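PDB 5EWQ: amidase from Bacillus anthracis, which probably hydrolyses carboxylic amides to the corresponding acids and ammonia, as a serine hydrolase of the amidase signature family. Local coordinates for residues E20-L23 and Q24-N28; G60-Y64 and E65-S69; V119-K122 and D123-T127; N173-S176 and F177-S181; E454-L457 and L458-A462. All blocks are in the same frame, centred on the assembly; numbering follows the deposited sequence.

Contact 1 of 5, residues E20-L23 and Q24-N28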
loop_
_atom_site.group_PDB
_atom_site.type_symbol
_atom_site.label_atom_id
_atom_site.label_comp_id
_atom_site.label_asym_id
_atom_site.label_seq_id
_atom_site.Cartn_x
_atom_site.Cartn_y
_atom_site.Cartn_z
ATOM N N GLU A 20 5.012 -14.033 19.079
ATOM C CA GLU A 20 5.690 -15.246 18.629
ATOM C C GLU A 20 5.204 -15.707 17.257
ATOM O O GLU A 20 5.753 -16.644 16.678
ATOM C CB GLU A 20 5.506 -16.368 19.652
ATOM C CG GLU A 20 6.209 -16.114 20.974
ATOM C CD GLU A 20 7.716 -16.011 20.825
ATOM O OE1 GLU A 20 8.281 -16.703 19.952
ATOM O OE2 GLU A 20 8.337 -15.233 21.581
ATOM N N ARG A 21 4.172 -15.047 16.742
ATOM C CA ARG A 21 3.663 -15.335 15.406
ATOM C C ARG A 21 4.692 -14.951 14.348
ATOM O O ARG A 21 4.779 -15.576 13.290
ATOM C CB ARG A 21 2.347 -14.591 15.167
ATOM C CG ARG A 21 1.793 -14.715 13.757
ATOM C CD ARG A 21 0.517 -13.903 13.592
ATOM N NE ARG A 21 -0.610 -14.497 14.301
ATOM C CZ ARG A 21 -1.477 -15.338 13.746
ATOM N NH1 ARG A 21 -1.344 -15.685 12.473
ATOM N NH2 ARG A 21 -2.476 -15.833 14.465
ATOM N N VAL A 22 5.478 -13.922 14.649
ATOM C CA VAL A 22 6.476 -13.406 13.721
ATOM C C VAL A 22 7.882 -13.885 14.079
ATOM O O VAL A 22 8.664 -14.253 13.202
ATOM C CB VAL A 22 6.452 -11.861 13.688
ATOM C CG1 VAL A 22 7.597 -11.318 12.847
ATOM C CG2 VAL A 22 5.115 -11.367 13.160
ATOM N N LEU A 23 8.188 -13.896 15.373
ATOM C CA LEU A 23 9.528 -14.237 15.846
ATOM C C LEU A 23 9.914 -15.689 15.571
ATOM O O LEU A 23 11.033 -15.964 15.137
ATOM C CB LEU A 23 9.645 -13.952 17.345
ATOM C CG LEU A 23 9.603 -12.478 17.752
ATOM C CD1 LEU A 23 9.743 -12.337 19.259
ATOM C CD2 LEU A 23 10.691 -11.697 17.032
ATOM N N GLN A 24 8.993 -16.612 15.828
ATOM C CA GLN A 24 9.273 -18.039 15.661
ATOM C C GLN A 24 9.575 -18.449 14.212
ATOM O O GLN A 24 10.494 -19.235 13.987
ATOM C CB GLN A 24 8.115 -18.877 16.213
ATOM C CG GLN A 24 8.126 -19.009 17.726
ATOM C CD GLN A 24 6.959 -19.820 18.252
ATOM O OE1 GLN A 24 6.055 -20.187 17.503
ATOM N NE2 GLN A 24 6.974 -20.104 19.550
ATOM N N PRO A 25 8.810 -17.938 13.226
ATOM C CA PRO A 25 9.237 -18.236 11.855
ATOM C C PRO A 25 10.614 -17.657 11.544
ATOM O O PRO A 25 11.377 -18.259 10.791
ATOM C CB PRO A 25 8.159 -17.571 10.996
ATOM C CG PRO A 25 6.961 -17.540 11.865
ATOM C CD PRO A 25 7.486 -17.288 13.248
ATOM N N ILE A 26 10.921 -16.501 12.127
ATOM C CA ILE A 26 12.229 -15.878 11.958
ATOM C C ILE A 26 13.310 -16.671 12.689
ATOM O O ILE A 26 14.373 -16.945 12.134
ATOM C CB ILE A 26 12.225 -14.421 12.465
ATOM C CG1 ILE A 26 11.328 -13.552 11.583
ATOM C CG2 ILE A 26 13.633 -13.855 12.492
ATOM C CD1 ILE A 26 11.244 -12.109 12.036
ATOM N N HIS A 27 13.024 -17.046 13.932
ATOM C CA HIS A 27 13.974 -17.786 14.757
ATOM C C HIS A 27 14.304 -19.162 14.181
ATOM O O HIS A 27 15.430 -19.641 14.310
ATOM C CB HIS A 27 13.432 -17.937 16.182
ATOM C CG HIS A 27 14.211 -18.897 17.028
ATOM N ND1 HIS A 27 13.721 -20.131 17.396
ATOM C CD2 HIS A 27 15.446 -18.803 17.576
ATOM C CE1 HIS A 27 14.619 -20.756 18.136
ATOM N NE2 HIS A 27 15.675 -19.973 18.260
ATOM N N ASN A 28 13.319 -19.791 13.546
ATOM C CA ASN A 28 13.501 -21.129 12.991
ATOM C C ASN A 28 14.479 -21.160 11.822
ATOM O O ASN A 28 15.323 -22.053 11.733
ATOM C CB ASN A 28 12.155 -21.711 12.553
ATOM C CG ASN A 28 11.294 -22.138 13.726
ATOM O OD1 ASN A 28 11.804 -22.497 14.788
ATOM N ND2 ASN A 28 9.979 -22.104 13.541
#
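Glu20 and Gln24 meet on the outer face of the helix, where the chain of Gln24 passes across the carboxylate arm of Glu20 at about a right angle. The touch is one of Glu20 OE1 on the aliphatic part of its neighbour, 3.2 Å from Gln24 CG, and the two flat ends are turned 56° apart. Glu20 folds back because its chain bends at CB-CG (chi2 -63°), whereas Gln24 stays extended beyond CG. On the inner face, Val22 and Ile26 lie side by side and point the same way, with Val22 CG1 3.8 Å from Ile26 CD1. Between these faces sits Pro25, whose ring turns its CD and CG to the backbone: CD is 3.2 Å from Arg21 O, where a helix would otherwise bring an amide hydrogen. The bonds beside the proline, Gln24 N to Glu20 O and Ile26 N to Val22 O, are weak, the latter 3.4 Å long, while His27 N bonds to Leu23 O. Beyond this shell, Val22 and Ile26 press on Ile75 of helix 64-79, Leu23 and Ile26 touch Gln76 there, and Val22 and Pro25 also touch Ile91 of strand 88-91. Arg21 forms salt bridges to Asp18, Glu90 and Asp142. The whole is a short amphipathic helix kinked by an internal proline, its apolar side set against helix 64-79 and Ile91 of the outermost strand 88-91.

Contact 2 of 5, residues G60-Y64 and E65-S69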
loop_
_atom_site.group_PDB
_atom_site.type_symbol
_atom_site.label_atom_id
_atom_site.label_comp_id
_atom_site.label_asym_id
_atom_site.label_seq_id
_atom_site.Cartn_x
_atom_site.Cartn_y
_atom_site.Cartn_z
ATOM N N GLY A 60 28.783 -10.725 -6.784
ATOM C CA GLY A 60 29.074 -11.808 -5.860
ATOM C C GLY A 60 29.277 -11.350 -4.429
ATOM O O GLY A 60 29.797 -12.096 -3.599
ATOM N N LYS A 61 28.863 -10.121 -4.136
ATOM C CA LYS A 61 29.009 -9.568 -2.794
ATOM C C LYS A 61 27.737 -9.761 -1.974
ATOM O O LYS A 61 27.646 -9.299 -0.836
ATOM C CB LYS A 61 29.369 -8.083 -2.864
ATOM N N LEU A 62 26.760 -10.450 -2.556
ATOM C CA LEU A 62 25.482 -10.688 -1.894
ATOM C C LEU A 62 24.719 -11.816 -2.586
ATOM O O LEU A 62 25.028 -12.180 -3.720
ATOM C CB LEU A 62 24.641 -9.407 -1.880
ATOM C CG LEU A 62 23.413 -9.354 -0.963
ATOM C CD1 LEU A 62 23.829 -9.243 0.498
ATOM C CD2 LEU A 62 22.482 -8.216 -1.355
ATOM N N SER A 63 23.729 -12.370 -1.895
ATOM C CA SER A 63 22.841 -13.365 -2.483
ATOM C C SER A 63 21.411 -13.144 -2.000
ATOM O O SER A 63 21.166 -12.318 -1.118
ATOM C CB SER A 63 23.307 -14.781 -2.139
ATOM O OG SER A 63 23.281 -15.003 -0.740
ATOM N N TYR A 64 20.468 -13.879 -2.580
ATOM C CA TYR A 64 19.065 -13.760 -2.198
ATOM C C TYR A 64 18.827 -14.288 -0.787
ATOM O O TYR A 64 17.997 -13.758 -0.049
ATOM C CB TYR A 64 18.176 -14.503 -3.196
ATOM C CG TYR A 64 18.083 -13.828 -4.545
ATOM C CD1 TYR A 64 17.880 -12.458 -4.645
ATOM C CD2 TYR A 64 18.209 -14.559 -5.719
ATOM C CE1 TYR A 64 17.795 -11.836 -5.875
ATOM C CE2 TYR A 64 18.129 -13.946 -6.955
ATOM C CZ TYR A 64 17.922 -12.585 -7.026
ATOM O OH TYR A 64 17.840 -11.969 -8.255
ATOM N N GLU A 65 19.562 -15.333 -0.419
ATOM C CA GLU A 65 19.460 -15.908 0.917
ATOM C C GLU A 65 19.943 -14.914 1.968
ATOM O O GLU A 65 19.343 -14.780 3.034
ATOM C CB GLU A 65 20.262 -17.207 1.006
ATOM C CG GLU A 65 20.187 -17.890 2.360
ATOM C CD GLU A 65 21.025 -19.151 2.424
ATOM O OE1 GLU A 65 21.044 -19.798 3.493
ATOM O OE2 GLU A 65 21.664 -19.495 1.408
ATOM N N GLU A 66 21.031 -14.217 1.655
ATOM C CA GLU A 66 21.567 -13.191 2.542
ATOM C C GLU A 66 20.618 -12.004 2.638
ATOM O O GLU A 66 20.418 -11.444 3.715
ATOM C CB GLU A 66 22.941 -12.723 2.060
ATOM C CG GLU A 66 24.049 -13.746 2.228
ATOM C CD GLU A 66 25.372 -13.261 1.670
ATOM O OE1 GLU A 66 25.488 -13.141 0.433
ATOM O OE2 GLU A 66 26.294 -12.996 2.469
ATOM N N LEU A 67 20.039 -11.626 1.501
ATOM C CA LEU A 67 19.106 -10.507 1.442
ATOM C C LEU A 67 17.882 -10.765 2.311
ATOM O O LEU A 67 17.417 -9.876 3.025
ATOM C CB LEU A 67 18.679 -10.245 -0.004
ATOM C CG LEU A 67 17.705 -9.088 -0.227
ATOM C CD1 LEU A 67 18.321 -7.774 0.220
ATOM C CD2 LEU A 67 17.284 -9.015 -1.686
ATOM N N THR A 68 17.368 -11.988 2.249
ATOM C CA THR A 68 16.212 -12.377 3.045
ATOM C C THR A 68 16.570 -12.423 4.528
ATOM O O THR A 68 15.770 -12.040 5.383
ATOM C CB THR A 68 15.660 -13.747 2.602
ATOM O OG1 THR A 68 15.340 -13.706 1.206
ATOM C CG2 THR A 68 14.412 -14.110 3.394
ATOM N N SER A 69 17.782 -12.886 4.823
ATOM C CA SER A 69 18.252 -13.007 6.200
ATOM C C SER A 69 18.315 -11.653 6.899
ATOM O O SER A 69 17.960 -11.534 8.071
ATOM C CB SER A 69 19.629 -13.673 6.240
ATOM O OG SER A 69 20.614 -12.845 5.651
#
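Glu65 brings its CB to within 4.1 Å of Ser63 OG, and its extended side chain then runs off to a salt bridge with Arg100. Glu66 turns back on the residue that opens the helix. Ser63 is the N-cap: its OG lies between its own backbone N and carbonyl carbon (chi1 62°), which points it at the first turn, where it accepts a weak bond from Glu66 N at 3.4 Å. The same hydroxyl gives its proton to Glu66 OE1 over 3.1 Å, arriving on the anti side and 21° out of the carboxylate plane. Serine and glutamate three residues apart are the pairing found in capping boxes. The second carboxylate oxygen, Glu66 OE2, is bound to Asn37, so both ends of the group are held, and Glu66 CB rests 3.9 Å from Leu62 CD1. Leu67 donates from N to Ser63 O at 2.9 Å and turns its side chain to the same apolar flank as Leu62. Thr68 binds the preceding turn twice, for OG1 and N both donate to Tyr64 O, from opposite faces of the carbonyl plane; the OG1 bond measures 2.9 Å. Ser69 N continues the helical pattern to Glu65 O. The amides of Tyr64 and Glu65 at the helix start are taken by the carboxylate of Asp103, so helix 64-79 begins against helix 95-104. Leu62 and Leu67 pack on helices 35-45 and 50-58, while Thr68 reaches Phe161 and Leu163 of strand 161-166.

Contact 3 of 5, residues V119-K122 and D123-T127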
loop_
_atom_site.group_PDB
_atom_site.type_symbol
_atom_site.label_atom_id
_atom_site.label_comp_id
_atom_site.label_asym_id
_atom_site.label_seq_id
_atom_site.Cartn_x
_atom_site.Cartn_y
_atom_site.Cartn_z
ATOM N N VAL A 119 8.855 -9.747 -1.318
ATOM C CA VAL A 119 7.770 -8.773 -1.319
ATOM C C VAL A 119 6.827 -9.014 -0.144
ATOM O O VAL A 119 6.479 -10.156 0.155
ATOM C CB VAL A 119 6.964 -8.822 -2.637
ATOM C CG1 VAL A 119 5.913 -7.722 -2.663
ATOM C CG2 VAL A 119 7.891 -8.693 -3.834
ATOM N N VAL A 120 6.422 -7.940 0.525
ATOM C CA VAL A 120 5.475 -8.042 1.627
ATOM C C VAL A 120 4.101 -7.538 1.203
ATOM O O VAL A 120 3.931 -6.361 0.887
ATOM C CB VAL A 120 5.947 -7.248 2.862
ATOM C CG1 VAL A 120 4.844 -7.184 3.907
ATOM C CG2 VAL A 120 7.201 -7.874 3.448
ATOM N N VAL A 121 3.122 -8.436 1.194
ATOM C CA VAL A 121 1.763 -8.072 0.810
ATOM C C VAL A 121 0.918 -7.741 2.037
ATOM O O VAL A 121 1.226 -8.170 3.147
ATOM C CB VAL A 121 1.082 -9.196 0.007
ATOM C CG1 VAL A 121 1.858 -9.471 -1.273
ATOM C CG2 VAL A 121 0.967 -10.459 0.848
ATOM N N LYS A 122 -0.142 -6.968 1.829
ATOM C CA LYS A 122 -1.029 -6.568 2.913
ATOM C C LYS A 122 -1.721 -7.793 3.512
ATOM O O LYS A 122 -1.873 -8.816 2.841
ATOM C CB LYS A 122 -2.055 -5.553 2.405
ATOM C CG LYS A 122 -2.757 -4.750 3.488
ATOM C CD LYS A 122 -3.623 -3.662 2.872
ATOM C CE LYS A 122 -4.262 -2.787 3.936
ATOM N NZ LYS A 122 -5.062 -1.679 3.344
ATOM N N ASP A 123 -2.136 -7.688 4.771
ATOM C CA ASP A 123 -2.694 -8.822 5.506
ATOM C C ASP A 123 -4.030 -9.305 4.931
ATOM O O ASP A 123 -4.546 -10.348 5.333
ATOM C CB ASP A 123 -2.861 -8.457 6.984
ATOM C CG ASP A 123 -3.206 -9.656 7.852
ATOM O OD1 ASP A 123 -2.292 -10.446 8.171
ATOM O OD2 ASP A 123 -4.390 -9.806 8.218
ATOM N N ASN A 124 -4.584 -8.550 3.988
ATOM C CA ASN A 124 -5.838 -8.933 3.351
ATOM C C ASN A 124 -5.623 -9.572 1.980
ATOM O O ASN A 124 -6.557 -9.680 1.186
ATOM C CB ASN A 124 -6.764 -7.721 3.225
ATOM C CG ASN A 124 -6.180 -6.625 2.354
ATOM O OD1 ASN A 124 -5.002 -6.657 1.997
ATOM N ND2 ASN A 124 -7.002 -5.637 2.017
ATOM N N VAL A 125 -4.391 -9.994 1.710
ATOM C CA VAL A 125 -4.051 -10.617 0.433
ATOM C C VAL A 125 -3.783 -12.111 0.610
ATOM O O VAL A 125 -2.993 -12.510 1.466
ATOM C CB VAL A 125 -2.823 -9.945 -0.205
ATOM C CG1 VAL A 125 -2.516 -10.572 -1.556
ATOM C CG2 VAL A 125 -3.055 -8.450 -0.352
ATOM N N GLN A 126 -4.437 -12.929 -0.209
ATOM C CA GLN A 126 -4.396 -14.381 -0.046
ATOM C C GLN A 126 -3.078 -15.019 -0.471
ATOM O O GLN A 126 -2.512 -14.678 -1.510
ATOM C CB GLN A 126 -5.542 -15.033 -0.823
ATOM C CG GLN A 126 -6.922 -14.770 -0.246
ATOM C CD GLN A 126 -8.026 -15.406 -1.067
ATOM O OE1 GLN A 126 -9.208 -15.155 -0.839
ATOM N NE2 GLN A 126 -7.644 -16.238 -2.029
ATOM N N THR A 127 -2.599 -15.947 0.351
ATOM C CA THR A 127 -1.474 -16.807 -0.000
ATOM C C THR A 127 -1.851 -18.254 0.305
ATOM O O THR A 127 -2.624 -18.517 1.228
ATOM C CB THR A 127 -0.188 -16.429 0.758
ATOM O OG1 THR A 127 -0.430 -16.472 2.169
ATOM C CG2 THR A 127 0.276 -15.034 0.364
#
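Lys122 to Val125 form a type I beta turn at the end of strand 118-122, closed by Val125 N on Lys122 O at 3.0 Å, with the donor well above the carbonyl plane (47° out of it). Across this bend the side chains of Lys122 and Asn124 run obliquely over one another. A first torsion of 62° folds the Asn124 amide back over the lysine stem: OD1 lies 3.2 Å from Lys122 CB and 3.4 Å from Lys122 CD. Both polar ends go the same way, since Asn124 ND2 and Lys122 NZ each bind Thr223 OG1; Lys122 NZ is also bonded to Ser204 and Ser205. This set of partners is consistent with the lysine of the Ser-cisSer-Lys triad that marks amidase signature enzymes. On the other flank Val121 and Val125 meet at about a right angle, Val121 CG2 being 4.0 Å from Val125 CB. Asp123, at the turn's first corner, is held by Lys186, Thr89 and the amide of Gly136, so its buried carboxylate is well supplied with donors. The strand lies between parallel neighbours 161-166 and 219-223 in the large mixed sheet; Val121 packs against both, and Val125 leans on Val152 of helix 150-155.

Contact 4 of 5, residues N173-S176 and F177-S181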
loop_
_atom_site.group_PDB
_atom_site.type_symbol
_atom_site.label_atom_id
_atom_site.label_comp_id
_atom_site.label_asym_id
_atom_site.label_seq_id
_atom_site.Cartn_x
_atom_site.Cartn_y
_atom_site.Cartn_z
ATOM N N ASN A 173 -9.634 -0.309 7.543
ATOM C CA ASN A 173 -10.185 0.838 8.261
ATOM C C ASN A 173 -11.696 0.953 8.087
ATOM O O ASN A 173 -12.201 1.951 7.572
ATOM C CB ASN A 173 -9.506 2.135 7.819
ATOM C CG ASN A 173 -9.830 3.301 8.735
ATOM O OD1 ASN A 173 -10.092 3.116 9.924
ATOM N ND2 ASN A 173 -9.817 4.509 8.183
ATOM N N TYR A 174 -12.414 -0.080 8.514
ATOM C CA TYR A 174 -13.871 -0.052 8.489
ATOM C C TYR A 174 -14.437 -0.895 9.624
ATOM O O TYR A 174 -15.136 -1.880 9.393
ATOM C CB TYR A 174 -14.402 -0.545 7.143
ATOM C CG TYR A 174 -15.804 -0.067 6.836
ATOM C CD1 TYR A 174 -16.033 1.240 6.423
ATOM C CD2 TYR A 174 -16.897 -0.916 6.958
ATOM C CE1 TYR A 174 -17.309 1.688 6.142
ATOM C CE2 TYR A 174 -18.179 -0.476 6.679
ATOM C CZ TYR A 174 -18.377 0.826 6.272
ATOM O OH TYR A 174 -19.647 1.274 5.991
ATOM N N LEU A 175 -14.125 -0.498 10.854
ATOM C CA LEU A 175 -14.596 -1.210 12.033
ATOM C C LEU A 175 -15.350 -0.261 12.962
ATOM O O LEU A 175 -16.493 -0.523 13.333
ATOM C CB LEU A 175 -13.421 -1.862 12.764
ATOM C CG LEU A 175 -13.773 -2.873 13.854
ATOM C CD1 LEU A 175 -14.721 -3.923 13.305
ATOM C CD2 LEU A 175 -12.514 -3.523 14.407
ATOM N N SER A 176 -14.706 0.843 13.327
ATOM C CA SER A 176 -15.343 1.867 14.150
ATOM C C SER A 176 -14.708 3.232 13.910
ATOM O O SER A 176 -13.608 3.329 13.363
ATOM C CB SER A 176 -15.259 1.504 15.633
ATOM O OG SER A 176 -13.953 1.723 16.137
ATOM N N PHE A 177 -15.402 4.283 14.331
ATOM C CA PHE A 177 -14.938 5.650 14.118
ATOM C C PHE A 177 -13.836 6.036 15.101
ATOM O O PHE A 177 -13.113 7.009 14.884
ATOM C CB PHE A 177 -16.103 6.635 14.242
ATOM C CG PHE A 177 -17.267 6.324 13.344
ATOM C CD1 PHE A 177 -17.301 6.796 12.042
ATOM C CD2 PHE A 177 -18.336 5.572 13.807
ATOM C CE1 PHE A 177 -18.375 6.516 11.215
ATOM C CE2 PHE A 177 -19.412 5.289 12.984
ATOM C CZ PHE A 177 -19.432 5.763 11.688
ATOM N N THR A 178 -13.711 5.272 16.182
ATOM C CA THR A 178 -12.781 5.609 17.254
ATOM C C THR A 178 -11.471 4.833 17.165
ATOM O O THR A 178 -10.530 5.106 17.908
ATOM C CB THR A 178 -13.404 5.350 18.637
ATOM O OG1 THR A 178 -13.719 3.958 18.768
ATOM C CG2 THR A 178 -14.670 6.173 18.816
HETATM N N MSE A 179 -11.417 3.863 16.258
HETATM C CA MSE A 179 -10.230 3.029 16.108
HETATM C C MSE A 179 -9.089 3.801 15.453
HETATM O O MSE A 179 -9.259 4.371 14.376
HETATM C CB MSE A 179 -10.551 1.779 15.287
HETATM C CG MSE A 179 -9.421 0.764 15.242
HETATM SE SE MSE A 179 -9.756 -0.686 13.984
HETATM C CE MSE A 179 -9.618 0.334 12.328
ATOM N N PRO A 180 -7.919 3.818 16.109
ATOM C CA PRO A 180 -6.733 4.482 15.561
ATOM C C PRO A 180 -6.214 3.775 14.316
ATOM O O PRO A 180 -6.318 2.553 14.215
ATOM C CB PRO A 180 -5.719 4.390 16.706
ATOM C CG PRO A 180 -6.148 3.197 17.489
ATOM C CD PRO A 180 -7.647 3.193 17.414
ATOM N N SER A 181 -5.666 4.542 13.379
ATOM C CA SER A 181 -5.118 3.976 12.157
ATOM C C SER A 181 -3.893 3.122 12.461
ATOM O O SER A 181 -3.091 3.459 13.332
ATOM C CB SER A 181 -4.758 5.085 11.168
ATOM O OG SER A 181 -3.821 5.986 11.732
#
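Ser176 OG is met from two directions: Met179 N approaches it in a weak bond at 3.3 Å, and the hydroxyl is also hydrogen-bonded to Tyr403 O. The motif is a type I-like bend at Phe177-Thr178, with the serine hydroxyl placed as at a helix N-cap, yet no helix follows; it lies in the loop that leads from helix 170-173 to strand 183-184. The serine side chain is rotated to a chi1 of 75°, which brings OG to the amide of Met179. The weak bond is far from straight, its N-H...O angle being only 122°, and the firmer tie is the outside one to the Tyr403 carbonyl. Thr178 OG1 lies 3.5 Å from Ser176 OG, on the same bend. Met179, present as selenomethionine, points inward. Its CG is anti to the backbone N (chi1 -172°), and the chain runs straight to the selenium before bending there. Leu175 crosses it at about a right angle and touches the selenium with two carbons, CD2 and CB, so the contact is apolar and spread along the leucine. Both side chains also rest on Glu170 of helix 170-173, while Leu175 packs against Ile408 of helix 406-412, and Phe177 touches Leu407 of that helix. At the far end Asn173 and Met179 run antiparallel alongside one another, leaving the terminal Met179 CE 3.7 Å from Asn173 OD1.

Contact 5 of 5, residues E454-L457 and L458-A462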
loop_
_atom_site.group_PDB
_atom_site.type_symbol
_atom_site.label_atom_id
_atom_site.label_comp_id
_atom_site.label_asym_id
_atom_site.label_seq_id
_atom_site.Cartn_x
_atom_site.Cartn_y
_atom_site.Cartn_z
ATOM N N GLU A 454 -5.629 15.003 1.128
ATOM C CA GLU A 454 -6.682 16.008 1.218
ATOM C C GLU A 454 -7.716 15.888 0.097
ATOM O O GLU A 454 -8.887 16.213 0.291
ATOM C CB GLU A 454 -6.071 17.411 1.214
ATOM C CG GLU A 454 -5.200 17.702 2.425
ATOM C CD GLU A 454 -4.517 19.053 2.344
ATOM O OE1 GLU A 454 -4.726 19.770 1.343
ATOM O OE2 GLU A 454 -3.768 19.397 3.283
ATOM N N GLU A 455 -7.284 15.420 -1.071
ATOM C CA GLU A 455 -8.183 15.298 -2.217
ATOM C C GLU A 455 -8.092 13.921 -2.871
ATOM O O GLU A 455 -7.566 13.785 -3.975
ATOM C CB GLU A 455 -7.877 16.382 -3.255
ATOM C CG GLU A 455 -7.951 17.806 -2.723
ATOM C CD GLU A 455 -9.348 18.197 -2.281
ATOM O OE1 GLU A 455 -10.325 17.683 -2.864
ATOM O OE2 GLU A 455 -9.467 19.017 -1.346
ATOM N N VAL A 456 -8.617 12.905 -2.195
ATOM C CA VAL A 456 -8.559 11.538 -2.705
ATOM C C VAL A 456 -9.940 11.035 -3.115
ATOM O O VAL A 456 -10.061 10.139 -3.952
ATOM C CB VAL A 456 -7.960 10.577 -1.659
ATOM C CG1 VAL A 456 -7.644 9.228 -2.287
ATOM C CG2 VAL A 456 -6.708 11.175 -1.058
ATOM N N LEU A 457 -10.976 11.628 -2.528
ATOM C CA LEU A 457 -12.358 11.208 -2.753
ATOM C C LEU A 457 -12.736 11.132 -4.230
ATOM O O LEU A 457 -13.355 10.163 -4.670
ATOM C CB LEU A 457 -13.318 12.157 -2.030
ATOM C CG LEU A 457 -14.812 11.924 -2.265
ATOM C CD1 LEU A 457 -15.210 10.519 -1.845
ATOM C CD2 LEU A 457 -15.643 12.964 -1.528
ATOM N N LEU A 458 -12.356 12.150 -4.993
ATOM C CA LEU A 458 -12.744 12.236 -6.397
ATOM C C LEU A 458 -11.972 11.257 -7.277
ATOM O O LEU A 458 -12.561 10.551 -8.096
ATOM C CB LEU A 458 -12.547 13.663 -6.911
ATOM C CG LEU A 458 -13.271 14.757 -6.125
ATOM C CD1 LEU A 458 -13.066 16.114 -6.777
ATOM C CD2 LEU A 458 -14.751 14.440 -6.001
ATOM N N SER A 459 -10.654 11.217 -7.106
ATOM C CA SER A 459 -9.799 10.380 -7.942
ATOM C C SER A 459 -10.021 8.890 -7.693
ATOM O O SER A 459 -9.797 8.065 -8.580
ATOM C CB SER A 459 -8.327 10.735 -7.717
ATOM O OG SER A 459 -7.969 10.600 -6.352
ATOM N N ALA A 460 -10.460 8.549 -6.485
ATOM C CA ALA A 460 -10.707 7.156 -6.130
ATOM C C ALA A 460 -11.996 6.646 -6.770
ATOM O O ALA A 460 -12.037 5.537 -7.303
ATOM C CB ALA A 460 -10.768 6.997 -4.618
ATOM N N VAL A 461 -13.042 7.463 -6.714
ATOM C CA VAL A 461 -14.334 7.100 -7.286
ATOM C C VAL A 461 -14.274 7.080 -8.812
ATOM O O VAL A 461 -14.807 6.175 -9.454
ATOM C CB VAL A 461 -15.442 8.071 -6.829
ATOM C CG1 VAL A 461 -16.746 7.787 -7.557
ATOM C CG2 VAL A 461 -15.638 7.977 -5.323
ATOM N N ALA A 462 -13.610 8.079 -9.383
ATOM C CA ALA A 462 -13.497 8.196 -10.832
ATOM C C ALA A 462 -12.583 7.120 -11.416
ATOM O O ALA A 462 -12.621 6.846 -12.615
ATOM C CB ALA A 462 -12.995 9.580 -11.209
#
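Val456 O and Ala460 N make the main bond of this first helical turn, 3.0 Å long. One residue on, Leu457 O takes Val461 N, but at 3.4 Å that bond is weak. Leu458 O then receives Ala462 N at 3.0 Å, so three successive carbonyls are each met by an amide four residues later. Ser459 OG also lies near Val456 O, though its place in the model is less sure and Glu466 OE2 is close by as well, so its bond to Val456 O is doubtful. The side chains follow the same four-residue spacing. Val461 CG2, anti to its own carbonyl carbon, reaches back over the preceding turn to Leu457 O at 3.2 Å, and it stands 4.3 Å from Leu457 CD1. Val456 CG1 and Ala460 CB approach only loosely, at 4.5 Å. Ala460 CB and Val461 CG2 each lie beside the carbonyl oxygen that their own amide binds. Helix 457-462 leaves the loop after strand 447-451, whose Met450 meets both Glu455 and Val456. Leu458 packs on Glu435 and Leu436 of helix 418-437, and Val461 and Ala462 lie on Ser428 and Ala432 of that long helix. In the loops, Leu457 touches Asn359, and Leu458 also meets Asn354 and Val357.

From the N terminus the five contacts come in series, each a local closure that finishes before the next begins, so none nests in or crosses another. Contacts 1 and 2 lie on the same side of the chain's centre, with nearest atoms about 7 Å apart; residues 20-28 pack on the later turns of the helix whose first turn is residues 64-69. Contact 3, the nearest of the five to the chain's centre, bends the chain as it leaves strand 118-122 of the large sheet. Contact 4 folds the loop after helix 170-173, about 6 Å from contact 3 at nearest atoms. Contact 5 starts a helix beyond strand 447-451, opposite contacts 1 and 2 across the chain's centre.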